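Local coordinates for DUF985 domain-containing protein (PDB 1YUD), which is of unknown function but belongs to the DUF985 family of the cupin superfamily and assembles with a second copy of itself, at residues L23-H26 and G30-R33; Y36-A41 and R46-S51; S62-L67 and K158-K163; T93-G98 and P107-P112. All blocks are in the same frame, centred on the assembly; numbering follows the deposited sequence.

Contacts 1 and 2 are strand pairings in series along one antiparallel sheet. Both use strand 31-37, with centres 19 Å apart. Each is partly buried and rests on backbone hydrogen bonds. Contact 1 adds an oblique histidine-tyrosine ring pair, contact 2 an indole face under a serine. Contacts 3 and 4 are buried and apolar, with no hydrogen bonds between their segments. Contact 3 sets the C-terminal helix 158-161 against strand 62-66 by way of one phenylalanine edge. Contact 4 joins the two sheets of the cupin fold through a phenylalanine face. Contacts 2 and 4 also touch the second subunit, whereas contacts 1 and 3 stay within their own chain.

Contact 1. Residues L23-H26 and G30-R33; sequences LEQH and GFYR
This is a beta hairpin of strands 24-25 and 31-37, in which Glu24 faces Tyr32 as an antiparallel hydrogen-bonded pair. Glu24 N bonds to Tyr32 O (2.9 Å) and Tyr32 N to Glu24 O (3.1 Å). A third bond, from His26 N to Gly30 O (3.1 Å), ties the end nearer the turn. The Gly30 phi is positive (62°), which favours glycine. The Glu24 and Tyr32 side chains leave on the same face of the sheet, and the tyrosine ring leans back toward segment 23-26. The His26 side chain crosses Tyr32 at about a right angle, with ring centroids 4.7 Å apart and planes at 54°. The imidazole CD2 lies over one tyrosine face, brought there by a chi1 of -165° that sets His26 CG opposite its backbone N. Gln25 O lies in plane at the edge of the Tyr32 ring. Phe31 runs alongside Gln25, with CE1 3.7 Å from Gln25 CG. Leu23 CB packs on Phe31 CB at 3.8 Å. Strand 24-25 is outermost in its sheet within this chain. Beyond 31-37 comes strand 50-57, where Leu55 and Tyr53 bond to the backbone of Phe31 and Arg33. Leu23 and Phe31 also pack on Ile18 of helix 14-20.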
loop_
_atom_site.group_PDB
_atom_site.type_symbol
_atom_site.label_atom_id
_atom_site.label_comp_id
_atom_site.label_asym_id
_atom_site.label_seq_id
_atom_site.Cartn_x
_atom_site.Cartn_y
_atom_site.Cartn_z
ATOM N N LEU A 23 -13.054 -10.931 -4.268
ATOM C CA LEU A 23 -11.945 -11.191 -5.183
ATOM C C LEU A 23 -12.217 -12.187 -6.318
ATOM O O LEU A 23 -12.556 -13.338 -6.081
ATOM C CB LEU A 23 -10.738 -11.646 -4.363
ATOM C CG LEU A 23 -10.393 -10.654 -3.247
ATOM C CD1 LEU A 23 -9.409 -11.265 -2.253
ATOM C CD2 LEU A 23 -9.844 -9.382 -3.887
ATOM N N GLU A 24 -12.053 -11.726 -7.556
ATOM C CA GLU A 24 -12.267 -12.545 -8.745
ATOM C C GLU A 24 -10.911 -12.863 -9.388
ATOM O O GLU A 24 -10.012 -12.035 -9.390
ATOM C CB GLU A 24 -13.132 -11.786 -9.766
ATOM C CG GLU A 24 -14.431 -11.164 -9.221
ATOM C CD GLU A 24 -15.544 -12.185 -8.968
ATOM O OE1 GLU A 24 -16.601 -11.781 -8.416
ATOM O OE2 GLU A 24 -15.366 -13.379 -9.325
ATOM N N GLN A 25 -10.781 -14.059 -9.949
ATOM C CA GLN A 25 -9.539 -14.496 -10.593
ATOM C C GLN A 25 -8.922 -13.433 -11.494
ATOM O O GLN A 25 -9.630 -12.674 -12.151
ATOM C CB GLN A 25 -9.806 -15.759 -11.422
ATOM C CG GLN A 25 -10.522 -16.856 -10.652
ATOM C CD GLN A 25 -11.560 -17.588 -11.493
ATOM O OE1 GLN A 25 -12.357 -18.373 -10.965
ATOM N NE2 GLN A 25 -11.557 -17.336 -12.807
ATOM N N HIS A 26 -7.594 -13.384 -11.521
ATOM C CA HIS A 26 -6.883 -12.425 -12.358
ATOM C C HIS A 26 -6.299 -13.209 -13.524
ATOM O O HIS A 26 -5.852 -14.338 -13.346
ATOM C CB HIS A 26 -5.756 -11.746 -11.577
ATOM C CG HIS A 26 -5.229 -10.514 -12.241
ATOM N ND1 HIS A 26 -3.922 -10.095 -12.110
ATOM C CD2 HIS A 26 -5.837 -9.604 -13.038
ATOM C CE1 HIS A 26 -3.749 -8.981 -12.800
ATOM N NE2 HIS A 26 -4.895 -8.663 -13.373
ATOM N N GLY A 30 -3.909 -15.921 -9.391
ATOM C CA GLY A 30 -4.345 -15.340 -8.132
ATOM C C GLY A 30 -5.735 -14.723 -8.155
ATOM O O GLY A 30 -6.517 -14.934 -9.087
ATOM N N PHE A 31 -6.031 -13.952 -7.113
ATOM C CA PHE A 31 -7.316 -13.281 -6.953
ATOM C C PHE A 31 -7.136 -11.780 -6.771
ATOM O O PHE A 31 -6.142 -11.338 -6.212
ATOM C CB PHE A 31 -8.028 -13.865 -5.745
ATOM C CG PHE A 31 -8.438 -15.289 -5.932
ATOM C CD1 PHE A 31 -9.504 -15.612 -6.768
ATOM C CD2 PHE A 31 -7.753 -16.313 -5.294
ATOM C CE1 PHE A 31 -9.884 -16.939 -6.966
ATOM C CE2 PHE A 31 -8.121 -17.648 -5.483
ATOM C CZ PHE A 31 -9.191 -17.958 -6.322
ATOM N N TYR A 32 -8.103 -10.993 -7.229
ATOM C CA TYR A 32 -7.996 -9.546 -7.114
ATOM C C TYR A 32 -9.337 -8.811 -7.112
ATOM O O TYR A 32 -10.384 -9.403 -7.357
ATOM C CB TYR A 32 -7.143 -9.015 -8.255
ATOM C CG TYR A 32 -7.946 -8.575 -9.448
ATOM C CD1 TYR A 32 -8.223 -7.232 -9.664
ATOM C CD2 TYR A 32 -8.417 -9.496 -10.374
ATOM C CE1 TYR A 32 -8.945 -6.813 -10.778
ATOM C CE2 TYR A 32 -9.152 -9.085 -11.497
ATOM C CZ TYR A 32 -9.408 -7.742 -11.691
ATOM O OH TYR A 32 -10.119 -7.323 -12.794
ATOM N N ARG A 33 -9.277 -7.506 -6.853
ATOM C CA ARG A 33 -10.449 -6.624 -6.815
ATOM C C ARG A 33 -9.894 -5.212 -6.695
ATOM O O ARG A 33 -9.111 -4.943 -5.788
ATOM C CB ARG A 33 -11.319 -6.915 -5.579
ATOM C CG ARG A 33 -12.809 -6.540 -5.705
ATOM C CD ARG A 33 -13.080 -5.096 -6.159
ATOM N NE ARG A 33 -14.082 -5.061 -7.232
ATOM C CZ ARG A 33 -14.472 -3.973 -7.902
ATOM N NH1 ARG A 33 -13.960 -2.773 -7.628
ATOM N NH2 ARG A 33 -15.370 -4.095 -8.875
#

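Contact 2. Residues Y36-A41 and R46-S51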
loop_
_atom_site.group_PDB
_atom_site.type_symbol
_atom_site.label_atom_id
_atom_site.label_comp_id
_atom_site.label_asym_id
_atom_site.label_seq_id
_atom_site.Cartn_x
_atom_site.Cartn_y
_atom_site.Cartn_z
ATOM N N TYR A 36 -9.401 1.285 -5.224
ATOM C CA TYR A 36 -9.686 2.654 -5.641
ATOM C C TYR A 36 -8.886 3.001 -6.878
ATOM O O TYR A 36 -7.838 2.409 -7.140
ATOM C CB TYR A 36 -9.312 3.663 -4.558
ATOM C CG TYR A 36 -9.949 3.440 -3.217
ATOM C CD1 TYR A 36 -9.478 2.456 -2.358
ATOM C CD2 TYR A 36 -11.030 4.210 -2.810
ATOM C CE1 TYR A 36 -10.077 2.240 -1.112
ATOM C CE2 TYR A 36 -11.638 4.005 -1.582
ATOM C CZ TYR A 36 -11.162 3.014 -0.734
ATOM O OH TYR A 36 -11.806 2.758 0.463
ATOM N N ARG A 37 -9.399 3.952 -7.650
ATOM C CA ARG A 37 -8.701 4.438 -8.838
ATOM C C ARG A 37 -8.577 5.920 -8.503
ATOM O O ARG A 37 -9.244 6.410 -7.588
ATOM C CB ARG A 37 -9.533 4.283 -10.126
ATOM C CG ARG A 37 -10.157 2.905 -10.408
ATOM C CD ARG A 37 -9.142 1.780 -10.622
ATOM N NE ARG A 37 -8.151 2.041 -11.677
ATOM C CZ ARG A 37 -8.434 2.437 -12.915
ATOM N NH1 ARG A 37 -9.693 2.632 -13.275
ATOM N NH2 ARG A 37 -7.458 2.628 -13.797
ATOM N N SER A 38 -7.729 6.639 -9.218
ATOM C CA SER A 38 -7.574 8.056 -8.934
ATOM C C SER A 38 -8.524 8.840 -9.821
ATOM O O SER A 38 -8.530 8.655 -11.041
ATOM C CB SER A 38 -6.138 8.498 -9.197
ATOM O OG SER A 38 -5.925 9.802 -8.690
ATOM N N GLU A 39 -9.333 9.706 -9.218
ATOM C CA GLU A 39 -10.274 10.496 -9.994
ATOM C C GLU A 39 -9.575 11.565 -10.822
ATOM O O GLU A 39 -10.210 12.255 -11.613
ATOM C CB GLU A 39 -11.339 11.113 -9.081
ATOM C CG GLU A 39 -12.403 10.106 -8.634
ATOM C CD GLU A 39 -13.525 10.730 -7.806
ATOM O OE1 GLU A 39 -14.405 9.976 -7.337
ATOM O OE2 GLU A 39 -13.536 11.970 -7.620
ATOM N N THR A 40 -8.263 11.684 -10.651
ATOM C CA THR A 40 -7.461 12.654 -11.401
ATOM C C THR A 40 -6.805 11.957 -12.594
ATOM O O THR A 40 -6.357 10.815 -12.494
ATOM C CB THR A 40 -6.352 13.269 -10.525
ATOM O OG1 THR A 40 -6.940 13.957 -9.417
ATOM C CG2 THR A 40 -5.529 14.241 -11.327
ATOM N N ALA A 41 -6.747 12.650 -13.722
ATOM C CA ALA A 41 -6.167 12.077 -14.922
ATOM C C ALA A 41 -4.709 12.413 -15.051
ATOM O O ALA A 41 -4.252 13.462 -14.604
ATOM C CB ALA A 41 -6.912 12.565 -16.152
ATOM N N ARG A 46 -4.881 7.200 -19.684
ATOM C CA ARG A 46 -4.865 6.544 -18.375
ATOM C C ARG A 46 -5.191 7.490 -17.200
ATOM O O ARG A 46 -5.532 8.657 -17.404
ATOM C CB ARG A 46 -3.482 5.918 -18.159
ATOM C CG ARG A 46 -2.885 5.248 -19.400
ATOM C CD ARG A 46 -1.364 5.133 -19.275
ATOM N NE ARG A 46 -0.725 4.513 -20.436
ATOM C CZ ARG A 46 0.574 4.226 -20.513
ATOM N NH1 ARG A 46 1.384 4.504 -19.497
ATOM N NH2 ARG A 46 1.067 3.647 -21.604
ATOM N N GLN A 47 -5.084 6.970 -15.976
ATOM C CA GLN A 47 -5.349 7.742 -14.757
ATOM C C GLN A 47 -4.088 7.953 -13.922
ATOM O O GLN A 47 -3.065 7.311 -14.140
ATOM C CB GLN A 47 -6.390 7.038 -13.887
ATOM C CG GLN A 47 -7.808 7.147 -14.381
ATOM C CD GLN A 47 -8.268 8.588 -14.481
ATOM O OE1 GLN A 47 -7.819 9.340 -15.350
ATOM N NE2 GLN A 47 -9.163 8.985 -13.584
ATOM N N LEU A 48 -4.176 8.842 -12.943
ATOM C CA LEU A 48 -3.040 9.142 -12.081
ATOM C C LEU A 48 -2.553 7.885 -11.343
ATOM O O LEU A 48 -1.350 7.669 -11.211
ATOM C CB LEU A 48 -3.436 10.237 -11.083
ATOM C CG LEU A 48 -2.379 11.227 -10.582
ATOM C CD1 LEU A 48 -1.703 11.907 -11.764
ATOM C CD2 LEU A 48 -3.044 12.276 -9.689
ATOM N N TRP A 49 -3.487 7.069 -10.852
ATOM C CA TRP A 49 -3.131 5.832 -10.153
ATOM C C TRP A 49 -4.295 4.850 -9.958
ATOM O O TRP A 49 -5.442 5.134 -10.308
ATOM C CB TRP A 49 -2.483 6.136 -8.797
ATOM C CG TRP A 49 -3.345 6.860 -7.796
ATOM C CD1 TRP A 49 -3.320 8.190 -7.508
ATOM C CD2 TRP A 49 -4.337 6.284 -6.936
ATOM N NE1 TRP A 49 -4.227 8.484 -6.521
ATOM C CE2 TRP A 49 -4.870 7.332 -6.150
ATOM C CE3 TRP A 49 -4.831 4.982 -6.750
ATOM C CZ2 TRP A 49 -5.870 7.128 -5.195
ATOM C CZ3 TRP A 49 -5.827 4.774 -5.798
ATOM C CH2 TRP A 49 -6.335 5.848 -5.033
ATOM N N SER A 50 -3.975 3.686 -9.403
ATOM C CA SER A 50 -4.954 2.633 -9.149
ATOM C C SER A 50 -4.425 1.610 -8.135
ATOM O O SER A 50 -3.238 1.306 -8.110
ATOM C CB SER A 50 -5.291 1.917 -10.460
ATOM O OG SER A 50 -4.139 1.377 -11.078
ATOM N N SER A 51 -5.304 1.090 -7.291
ATOM C CA SER A 51 -4.908 0.084 -6.314
ATOM C C SER A 51 -5.898 -1.074 -6.370
ATOM O O SER A 51 -7.081 -0.878 -6.620
ATOM C CB SER A 51 -4.903 0.665 -4.900
ATOM O OG SER A 51 -4.784 -0.364 -3.928
#
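Ser38, Trp49 and Gln47 carry this contact. Ser38 CB sits squarely over the five-membered ring of Trp49, a CH-pi contact 10° off the ring normal. The indole reaches under it because Trp49 CG stands between its backbone N and carbonyl carbon (chi1 63°). The six-membered part extends along the other strand, where Trp49 CH2 meets Tyr36 CB at 3.7 Å. An alanine at Trp49 would remove the surface beneath Ser38 and is likely to open a gap beside Tyr36. Gln47 folds back over the 36-41 segment through a bend at chi2 (-59°). Its NE2 comes 2.6 Å from Ser38 O, and its OE1 lies 3.2 Å from Ala41 CA. Backbone hydrogen bonds join the same two segments. Ser51 N bonds to Tyr36 O at 2.9 Å, Ser38 N to Trp49 O at 2.9 Å and Leu48 N to Thr40 O at 3.0 Å. Thr40 and Leu48 lie side by side, with CB of the former 3.6 Å from CD2 of the latter. The contact extends the pairing of strands 31-37 and 50-57 beyond the regular sheet. On its other side strand 50-57 meets strand 126-133, where Val133 bonds to the backbone of Ser50. The second subunit packs Phe109 on Tyr36 and Ser134 on Trp49, and its Gln108 bonds to Ser51 OG.

Contact 3. Residues S62-L67 and K158-K163; sequences SHFHRL and KAVVQK
Phe64 points its ring edge-on at the helix 158-161. Its long axis crosses the Val160 side chain at about a right angle, and Val160 CG1 lies in the plane of the ring, 4.0 Å from Phe64 CZ. Phe64 CG stands opposite its own carbonyl carbon (chi1 -77°), and the side chain is directed from the strand toward the helix. The neighbouring edge atom, Phe64 CE1, meets backbone: Val160 O is 3.7 Å away and Val161 CA 3.8 Å, both near the ring plane. Val160 O also accepts the bond from Lys163 N at 3.1 Å, where the helix has just ended.

His63 is a lesser partner. Its CD2 comes within 4.3 Å of Lys163 O, while its ND1 is hydrogen-bonded to Glu28 O. Within the helical segment, Lys158 NZ bonds to Gln162 OE1 at 2.8 Å, with the nitrogen well above the amide plane, and Lys163 NZ makes a weak bond to Ala159 O.

Phe64 also touches Leu150 of helix 147-152, Ile116 and Ile86. Its backbone bonds to Leu164, so the chain just beyond the helix is tied directly to strand 62-66.

The contact itself is small, with 148 Å² buried, and mostly apolar. It works by shape: a flat ring edge set against a valine methyl and the helix backbone. The weakly positive edge of the ring at Phe64 CE1, near Val160 O, may add a faint electrostatic attraction. The lysine ammonium groups take no part in it, and bond within their own segment instead.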
loop_
_atom_site.group_PDB
_atom_site.type_symbol
_atom_site.label_atom_id
_atom_site.label_comp_id
_atom_site.label_asym_id
_atom_site.label_seq_id
_atom_site.Cartn_x
_atom_site.Cartn_y
_atom_site.Cartn_z
ATOM N N SER A 62 1.689 -15.881 -9.129
ATOM C CA SER A 62 1.485 -14.831 -10.117
ATOM C C SER A 62 2.467 -15.047 -11.255
ATOM O O SER A 62 3.644 -14.742 -11.124
ATOM C CB SER A 62 1.704 -13.459 -9.487
ATOM O OG SER A 62 1.369 -12.443 -10.411
ATOM N N HIS A 63 1.978 -15.569 -12.374
ATOM C CA HIS A 63 2.833 -15.863 -13.520
ATOM C C HIS A 63 3.495 -14.666 -14.211
ATOM O O HIS A 63 2.873 -13.627 -14.447
ATOM C CB HIS A 63 2.059 -16.684 -14.556
ATOM C CG HIS A 63 1.367 -17.882 -13.983
ATOM N ND1 HIS A 63 0.048 -17.859 -13.584
ATOM C CD2 HIS A 63 1.815 -19.131 -13.724
ATOM C CE1 HIS A 63 -0.288 -19.043 -13.107
ATOM N NE2 HIS A 63 0.767 -19.833 -13.180
ATOM N N PHE A 64 4.773 -14.845 -14.535
ATOM C CA PHE A 64 5.553 -13.826 -15.205
ATOM C C PHE A 64 4.706 -13.007 -16.168
ATOM O O PHE A 64 3.975 -13.560 -16.994
ATOM C CB PHE A 64 6.709 -14.470 -15.954
ATOM C CG PHE A 64 7.844 -14.881 -15.069
ATOM C CD1 PHE A 64 8.269 -16.205 -15.023
ATOM C CD2 PHE A 64 8.513 -13.937 -14.297
ATOM C CE1 PHE A 64 9.352 -16.590 -14.221
ATOM C CE2 PHE A 64 9.591 -14.305 -13.494
ATOM C CZ PHE A 64 10.010 -15.635 -13.458
ATOM N N HIS A 65 4.818 -11.685 -16.038
ATOM C CA HIS A 65 4.092 -10.713 -16.861
ATOM C C HIS A 65 4.833 -9.375 -16.790
ATOM O O HIS A 65 5.619 -9.142 -15.885
ATOM C CB HIS A 65 2.671 -10.549 -16.325
ATOM C CG HIS A 65 2.615 -10.189 -14.873
ATOM N ND1 HIS A 65 2.191 -8.957 -14.423
ATOM C CD2 HIS A 65 2.963 -10.891 -13.769
ATOM C CE1 HIS A 65 2.280 -8.917 -13.106
ATOM N NE2 HIS A 65 2.747 -10.078 -12.685
ATOM N N ARG A 66 4.575 -8.489 -17.735
ATOM C CA ARG A 66 5.261 -7.209 -17.735
ATOM C C ARG A 66 4.322 -6.007 -17.751
ATOM O O ARG A 66 3.304 -6.003 -18.442
ATOM C CB ARG A 66 6.200 -7.133 -18.931
ATOM C CG ARG A 66 6.959 -5.842 -19.044
ATOM C CD ARG A 66 7.470 -5.681 -20.457
ATOM N NE ARG A 66 8.348 -6.774 -20.863
ATOM C CZ ARG A 66 8.814 -6.929 -22.097
ATOM N NH1 ARG A 66 8.483 -6.069 -23.051
ATOM N NH2 ARG A 66 9.626 -7.937 -22.374
ATOM N N LEU A 67 4.676 -4.986 -16.979
ATOM C CA LEU A 67 3.880 -3.769 -16.893
ATOM C C LEU A 67 4.571 -2.594 -17.570
ATOM O O LEU A 67 5.776 -2.616 -17.807
ATOM C CB LEU A 67 3.606 -3.422 -15.428
ATOM C CG LEU A 67 2.422 -4.107 -14.740
ATOM C CD1 LEU A 67 2.180 -5.485 -15.330
ATOM C CD2 LEU A 67 2.697 -4.178 -13.239
ATOM N N LYS A 158 15.624 -21.341 -16.542
ATOM C CA LYS A 158 14.588 -22.361 -16.694
ATOM C C LYS A 158 13.956 -22.773 -15.367
ATOM O O LYS A 158 12.737 -22.837 -15.252
ATOM C CB LYS A 158 15.172 -23.596 -17.385
ATOM C CG LYS A 158 14.218 -24.768 -17.476
ATOM C CD LYS A 158 14.913 -25.996 -18.023
ATOM C CE LYS A 158 14.310 -27.259 -17.433
ATOM N NZ LYS A 158 14.392 -27.263 -15.941
ATOM N N ALA A 159 14.788 -23.042 -14.369
ATOM C CA ALA A 159 14.316 -23.463 -13.054
ATOM C C ALA A 159 13.111 -22.687 -12.503
ATOM O O ALA A 159 12.132 -23.289 -12.056
ATOM C CB ALA A 159 15.469 -23.406 -12.056
ATOM N N VAL A 160 13.180 -21.357 -12.530
ATOM C CA VAL A 160 12.093 -20.532 -12.008
ATOM C C VAL A 160 11.039 -20.224 -13.074
ATOM O O VAL A 160 9.895 -19.914 -12.745
ATOM C CB VAL A 160 12.625 -19.203 -11.433
ATOM C CG1 VAL A 160 12.878 -18.219 -12.558
ATOM C CG2 VAL A 160 11.649 -18.641 -10.414
ATOM N N VAL A 161 11.421 -20.300 -14.344
ATOM C CA VAL A 161 10.468 -20.051 -15.421
ATOM C C VAL A 161 9.413 -21.167 -15.425
ATOM O O VAL A 161 8.254 -20.945 -15.795
ATOM C CB VAL A 161 11.167 -20.009 -16.794
ATOM C CG1 VAL A 161 10.167 -19.632 -17.871
ATOM C CG2 VAL A 161 12.307 -19.014 -16.761
ATOM N N GLN A 162 9.827 -22.362 -15.000
ATOM C CA GLN A 162 8.948 -23.526 -14.931
ATOM C C GLN A 162 8.020 -23.481 -13.725
ATOM O O GLN A 162 7.338 -24.459 -13.433
ATOM C CB GLN A 162 9.758 -24.814 -14.841
ATOM C CG GLN A 162 10.616 -25.134 -16.038
ATOM C CD GLN A 162 11.297 -26.486 -15.891
ATOM O OE1 GLN A 162 11.886 -26.793 -14.849
ATOM N NE2 GLN A 162 11.222 -27.303 -16.936
ATOM N N LYS A 163 8.010 -22.366 -13.007
ATOM C CA LYS A 163 7.132 -22.238 -11.849
ATOM C C LYS A 163 6.177 -21.065 -12.011
ATOM O O LYS A 163 4.989 -21.167 -11.689
ATOM C CB LYS A 163 7.952 -22.069 -10.563
ATOM C CG LYS A 163 8.482 -23.378 -9.992
ATOM C CD LYS A 163 9.363 -24.130 -10.988
ATOM C CE LYS A 163 9.828 -25.467 -10.412
ATOM N NZ LYS A 163 10.714 -26.239 -11.338
#

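Contact 4. Residues T93-G98 and P107-P112; sequences TTAQLG and PQFLVP
The backbones approach at Gly98 and Pro107, whose CA atoms are 5.1 Å apart, and then spread, so that side chains fill the space between the strands. At the close end Gly98 O faces Pro107 N at 3.3 Å, but a proline nitrogen has no hydrogen to give. The proline ring lies against the same oxygen, with Pro107 CG and CD both 3.6 Å from Gly98 O. Gly98 has backbone angles (phi 147°) at which a side chain would press on the carbonyl of Leu97.

Phe109 and Leu97 carry the side-chain contact. A chi1 of -174° turns Phe109 CG opposite the backbone N and sends the ring across toward strand 92-97. Ala95 CB sits over one face of the ring, 3.6 Å from the centroid and displaced toward the CE1 rim, as a CH-pi contact. Leu97 meets the base of the same side chain: its CD1 touches Phe109 CB at 3.5 Å and Pro107 O at 3.6 Å. A serine at Phe109 would take away the ring face and probably leave the Ala95 methyl without its partner.

The contact bridges the two sheets of the cupin fold. Strand 92-97 belongs to the mixed sheet, where Ala95 is backbone hydrogen-bonded to Ile83, and strand 109-111 is outermost in the antiparallel sheet within this chain, where Phe109 is backbone hydrogen-bonded to Trp73. Met85 of strand 81-86 also touches the Phe109 side chain. Gln108 OE1 is hydrogen-bonded to Ser51 OG and Ser35 OG of the second subunit, whose Tyr36 packs on Phe109.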
loop_
_atom_site.group_PDB
_atom_site.type_symbol
_atom_site.label_atom_id
_atom_site.label_comp_id
_atom_site.label_asym_id
_atom_site.label_seq_id
_atom_site.Cartn_x
_atom_site.Cartn_y
_atom_site.Cartn_z
ATOM N N THR A 93 16.607 -11.070 -10.310
ATOM C CA THR A 93 16.750 -10.502 -8.961
ATOM C C THR A 93 15.544 -10.930 -8.107
ATOM O O THR A 93 14.469 -11.235 -8.639
ATOM C CB THR A 93 16.819 -8.956 -8.995
ATOM O OG1 THR A 93 15.513 -8.413 -9.239
ATOM C CG2 THR A 93 17.752 -8.494 -10.107
ATOM N N THR A 94 15.721 -10.965 -6.791
ATOM C CA THR A 94 14.632 -11.367 -5.920
ATOM C C THR A 94 14.489 -10.430 -4.738
ATOM O O THR A 94 15.425 -9.725 -4.385
ATOM C CB THR A 94 14.843 -12.790 -5.390
ATOM O OG1 THR A 94 15.993 -12.816 -4.537
ATOM C CG2 THR A 94 15.048 -13.748 -6.541
ATOM N N ALA A 95 13.315 -10.430 -4.117
ATOM C CA ALA A 95 13.060 -9.568 -2.970
ATOM C C ALA A 95 12.107 -10.270 -2.013
ATOM O O ALA A 95 11.276 -11.054 -2.445
ATOM C CB ALA A 95 12.459 -8.266 -3.448
ATOM N N GLN A 96 12.206 -9.989 -0.722
ATOM C CA GLN A 96 11.322 -10.645 0.236
ATOM C C GLN A 96 10.250 -9.760 0.850
ATOM O O GLN A 96 10.521 -9.010 1.792
ATOM C CB GLN A 96 12.136 -11.262 1.376
ATOM C CG GLN A 96 13.112 -12.327 0.932
ATOM C CD GLN A 96 12.433 -13.440 0.182
ATOM O OE1 GLN A 96 12.583 -13.570 -1.042
ATOM N NE2 GLN A 96 11.664 -14.252 0.910
ATOM N N LEU A 97 9.030 -9.863 0.335
ATOM C CA LEU A 97 7.917 -9.078 0.864
ATOM C C LEU A 97 7.407 -9.824 2.084
ATOM O O LEU A 97 7.433 -11.047 2.089
ATOM C CB LEU A 97 6.802 -8.960 -0.177
ATOM C CG LEU A 97 5.959 -7.685 -0.108
ATOM C CD1 LEU A 97 6.876 -6.449 -0.249
ATOM C CD2 LEU A 97 4.901 -7.713 -1.214
ATOM N N GLY A 98 6.956 -9.117 3.117
ATOM C CA GLY A 98 6.468 -9.810 4.297
ATOM C C GLY A 98 6.741 -9.039 5.569
ATOM O O GLY A 98 7.260 -7.929 5.504
ATOM N N PRO A 107 7.850 -4.879 4.333
ATOM C CA PRO A 107 6.438 -4.698 3.977
ATOM C C PRO A 107 6.143 -4.057 2.623
ATOM O O PRO A 107 5.077 -4.295 2.044
ATOM C CB PRO A 107 5.895 -3.887 5.141
ATOM C CG PRO A 107 6.697 -4.407 6.279
ATOM C CD PRO A 107 8.092 -4.397 5.698
ATOM N N GLN A 108 7.066 -3.257 2.104
ATOM C CA GLN A 108 6.831 -2.635 0.802
ATOM C C GLN A 108 7.924 -2.960 -0.189
ATOM O O GLN A 108 9.073 -3.172 0.173
ATOM C CB GLN A 108 6.739 -1.105 0.918
ATOM C CG GLN A 108 5.338 -0.552 1.140
ATOM C CD GLN A 108 5.365 0.860 1.703
ATOM O OE1 GLN A 108 5.550 1.842 0.969
ATOM N NE2 GLN A 108 5.199 0.969 3.025
ATOM N N PHE A 109 7.566 -3.002 -1.455
ATOM C CA PHE A 109 8.559 -3.252 -2.450
ATOM C C PHE A 109 8.113 -2.618 -3.742
ATOM O O PHE A 109 6.920 -2.550 -4.034
ATOM C CB PHE A 109 8.799 -4.738 -2.664
ATOM C CG PHE A 109 9.938 -4.998 -3.587
ATOM C CD1 PHE A 109 11.238 -5.036 -3.108
ATOM C CD2 PHE A 109 9.735 -5.052 -4.950
ATOM C CE1 PHE A 109 12.314 -5.110 -3.974
ATOM C CE2 PHE A 109 10.813 -5.127 -5.819
ATOM C CZ PHE A 109 12.093 -5.153 -5.321
ATOM N N LEU A 110 9.083 -2.177 -4.531
ATOM C CA LEU A 110 8.783 -1.524 -5.784
ATOM C C LEU A 110 9.302 -2.316 -6.977
ATOM O O LEU A 110 10.505 -2.436 -7.190
ATOM C CB LEU A 110 9.375 -0.110 -5.738
ATOM C CG LEU A 110 9.279 0.793 -6.954
ATOM C CD1 LEU A 110 10.340 0.391 -7.941
ATOM C CD2 LEU A 110 7.880 0.720 -7.547
ATOM N N VAL A 111 8.382 -2.865 -7.753
ATOM C CA VAL A 111 8.750 -3.634 -8.928
ATOM C C VAL A 111 8.794 -2.680 -10.127
ATOM O O VAL A 111 7.758 -2.274 -10.672
ATOM C CB VAL A 111 7.758 -4.829 -9.143
ATOM C CG1 VAL A 111 6.340 -4.396 -8.858
ATOM C CG2 VAL A 111 7.885 -5.361 -10.557
ATOM N N PRO A 112 10.014 -2.297 -10.540
ATOM C CA PRO A 112 10.273 -1.380 -11.661
ATOM C C PRO A 112 9.608 -1.774 -12.954
ATOM O O PRO A 112 9.612 -2.942 -13.322
ATOM C CB PRO A 112 11.804 -1.381 -11.775
ATOM C CG PRO A 112 12.194 -2.726 -11.248
ATOM C CD PRO A 112 11.277 -2.871 -10.038
#